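Local coordinates for MoaD/ThiS family protein (PDB 6JBZ) that probably serves as a ubiquitin-like sulfur carrier in molybdenum cofactor biosynthesis, at residues D51-L54 with A55-S59. Sequence-based numbering, arbitrary orientation.
Sequences DVRL and ATVLS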
ATOM      1  N   ASP B  51      14.734 -21.628 -36.743  1.00 33.62           N
ATOM      2  CA  ASP B  51      13.938 -22.287 -35.743  1.00 31.40           C
ATOM      3  C   ASP B  51      12.542 -21.756 -35.582  1.00 33.48           C
ATOM      4  O   ASP B  51      12.375 -20.642 -35.216  1.00 32.13           O
ATOM      5  CB  ASP B  51      14.630 -22.160 -34.403  1.00 31.76           C
ATOM      6  CG  ASP B  51      14.142 -23.152 -33.421  1.00 41.96           C
ATOM      7  OD1 ASP B  51      14.088 -24.313 -33.765  1.00 36.40           O
ATOM      8  OD2 ASP B  51      13.799 -22.790 -32.313  1.00 40.70           O
ATOM      9  N   VAL B  52      11.545 -22.596 -35.717  1.00 33.21           N
ATOM     10  CA  VAL B  52      10.170 -22.163 -35.586  1.00 33.51           C
ATOM     11  C   VAL B  52       9.774 -21.606 -34.228  1.00 37.01           C
ATOM     12  O   VAL B  52       9.077 -20.635 -34.174  1.00 40.87           O
ATOM     13  CB  VAL B  52       9.239 -23.321 -35.911  1.00 32.23           C
ATOM     14  CG1 VAL B  52       7.797 -22.943 -35.785  1.00 31.83           C
ATOM     15  CG2 VAL B  52       9.494 -23.798 -37.297  1.00 37.17           C
ATOM     16  N   ARG B  53      10.179 -22.238 -33.140  1.00 36.10           N
ATOM     17  CA  ARG B  53       9.924 -21.735 -31.807  1.00 34.10           C
ATOM     18  C   ARG B  53      10.613 -20.434 -31.507  1.00 36.73           C
ATOM     19  O   ARG B  53      10.048 -19.572 -30.910  1.00 39.03           O
ATOM     20  CB  ARG B  53      10.282 -22.782 -30.761  1.00 31.87           C
ATOM     21  CG  ARG B  53      10.487 -22.283 -29.338  1.00 47.45           C
ATOM     22  CD  ARG B  53       9.199 -21.825 -28.687  1.00 52.46           C
ATOM     23  NE  ARG B  53       9.370 -21.325 -27.333  1.00 54.52           N
ATOM     24  CZ  ARG B  53       8.576 -20.428 -26.761  1.00 57.75           C
ATOM     25  NH1 ARG B  53       7.562 -19.916 -27.431  1.00 50.03           N
ATOM     26  NH2 ARG B  53       8.808 -20.034 -25.519  1.00 39.17           N
ATOM     27  N   LEU B  54      11.848 -20.306 -31.926  1.00 33.51           N
ATOM     28  CA  LEU B  54      12.597 -19.111 -31.688  1.00 32.06           C
ATOM     29  C   LEU B  54      12.010 -17.922 -32.396  1.00 35.49           C
ATOM     30  O   LEU B  54      12.056 -16.835 -31.907  1.00 36.22           O
ATOM     31  CB  LEU B  54      14.051 -19.300 -32.036  1.00 31.01           C
ATOM     32  CG  LEU B  54      14.902 -18.057 -32.057  1.00 29.38           C
ATOM     33  CD1 LEU B  54      15.173 -17.509 -30.690  1.00 29.34           C
ATOM     34  CD2 LEU B  54      16.176 -18.265 -32.788  1.00 23.43           C
ATOM     35  N   ALA B  55      11.499 -18.150 -33.584  1.00 31.52           N
ATOM     36  CA  ALA B  55      10.852 -17.144 -34.360  1.00 32.57           C
ATOM     37  C   ALA B  55       9.643 -16.583 -33.653  1.00 34.05           C
ATOM     38  O   ALA B  55       9.442 -15.409 -33.636  1.00 30.20           O
ATOM     39  CB  ALA B  55      10.428 -17.755 -35.659  1.00 28.95           C
ATOM     40  N   THR B  56       8.849 -17.438 -33.047  1.00 35.88           N
ATOM     41  CA  THR B  56       7.694 -17.026 -32.308  1.00 32.10           C
ATOM     42  C   THR B  56       8.046 -16.161 -31.131  1.00 38.13           C
ATOM     43  O   THR B  56       7.438 -15.155 -30.899  1.00 40.74           O
ATOM     44  CB  THR B  56       6.963 -18.240 -31.787  1.00 33.65           C
ATOM     45  OG1 THR B  56       6.623 -19.076 -32.875  1.00 36.65           O
ATOM     46  CG2 THR B  56       5.739 -17.844 -31.132  1.00 35.59           C
ATOM     47  N   VAL B  57       9.056 -16.546 -30.396  1.00 32.22           N
ATOM     48  CA  VAL B  57       9.618 -15.651 -29.405  1.00 30.67           C
ATOM     49  C   VAL B  57      10.160 -14.363 -30.022  1.00 32.50           C
ATOM     50  O   VAL B  57       9.741 -13.276 -29.642  1.00 36.97           O
ATOM     51  CB  VAL B  57      10.748 -16.313 -28.630  1.00 31.19           C
ATOM     52  CG1 VAL B  57      11.338 -15.331 -27.653  1.00 27.37           C
ATOM     53  CG2 VAL B  57      10.258 -17.555 -27.933  1.00 30.97           C
ATOM     54  N   LEU B  58      11.092 -14.489 -30.967  1.00 35.34           N
ATOM     55  CA  LEU B  58      11.749 -13.337 -31.595  1.00 32.79           C
ATOM     56  C   LEU B  58      10.785 -12.263 -32.064  1.00 34.86           C
ATOM     57  O   LEU B  58      11.145 -11.101 -32.105  1.00 39.27           O
ATOM     58  CB  LEU B  58      12.592 -13.775 -32.788  1.00 33.97           C
ATOM     59  CG  LEU B  58      13.952 -14.377 -32.473  1.00 32.16           C
ATOM     60  CD1 LEU B  58      14.719 -14.616 -33.754  1.00 31.91           C
ATOM     61  CD2 LEU B  58      14.688 -13.440 -31.563  1.00 34.31           C
ATOM     62  N   SER B  59       9.556 -12.641 -32.398  1.00 33.69           N
ATOM     63  CA  SER B  59       8.623 -11.679 -32.962  1.00 32.36           C
ATOM     64  C   SER B  59       7.875 -10.837 -31.932  1.00 38.39           C
ATOM     65  O   SER B  59       6.920 -10.150 -32.280  1.00 43.53           O
ATOM     66  CB  SER B  59       7.604 -12.399 -33.841  1.00 31.34           C
ATOM     67  OG  SER B  59       6.544 -12.880 -33.058  1.00 36.58           O
TER
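Arg53 lays its guanidinium group over the CG2 methyl of Val57, one turn further along the short helix 52-58. This helix belongs to the ubiquitin-like fold of the MoaD/ThiS family. The methyl sits over the centre of the flat group, 3.5 Å from Arg53 CZ to Val57 CG2. Two torsions bring the guanidinium there: Arg53 CG lies anti to its own backbone N (chi1 162°), and the chain then bends at chi2 (70°). Arg53 NH2 also bonds to the backbone of a chain of another protein in the assembly, which probably helps to hold the group in place.

On the buried side Leu54 packs on Leu58. CD1 of Leu54 comes within 3.8 Å of Leu58 CG, and the two side chains meet at an oblique angle. Leu54 and Val57 touch helix 19-25, at Ala24 and at Ala20 and Ala21 respectively. Leu58 touches Leu47 and Ser48 of helix 40-50, and Ala55 touches Ser48, so helix 52-58 packs against two others.

Asp51 is the N-cap. Asp51 OD2 accepts from Leu54 N at 3.2 Å, with the donor above the carboxylate plane. The carboxylate, probably charged, would interact favourably with the positive N-terminal end of the helix dipole. The i to i+4 bonds follow, from Ala55 N to Asp51 O and Val57 N to Arg53 O. Leu58 N donates to Leu54 O at 2.7 Å.

Val52 O serves two donors of Thr56. The backbone N gives a weak bond. Thr56 OG1, placed beside its own backbone N (chi1 -57°), donates to Val52 O at 3.2 Å.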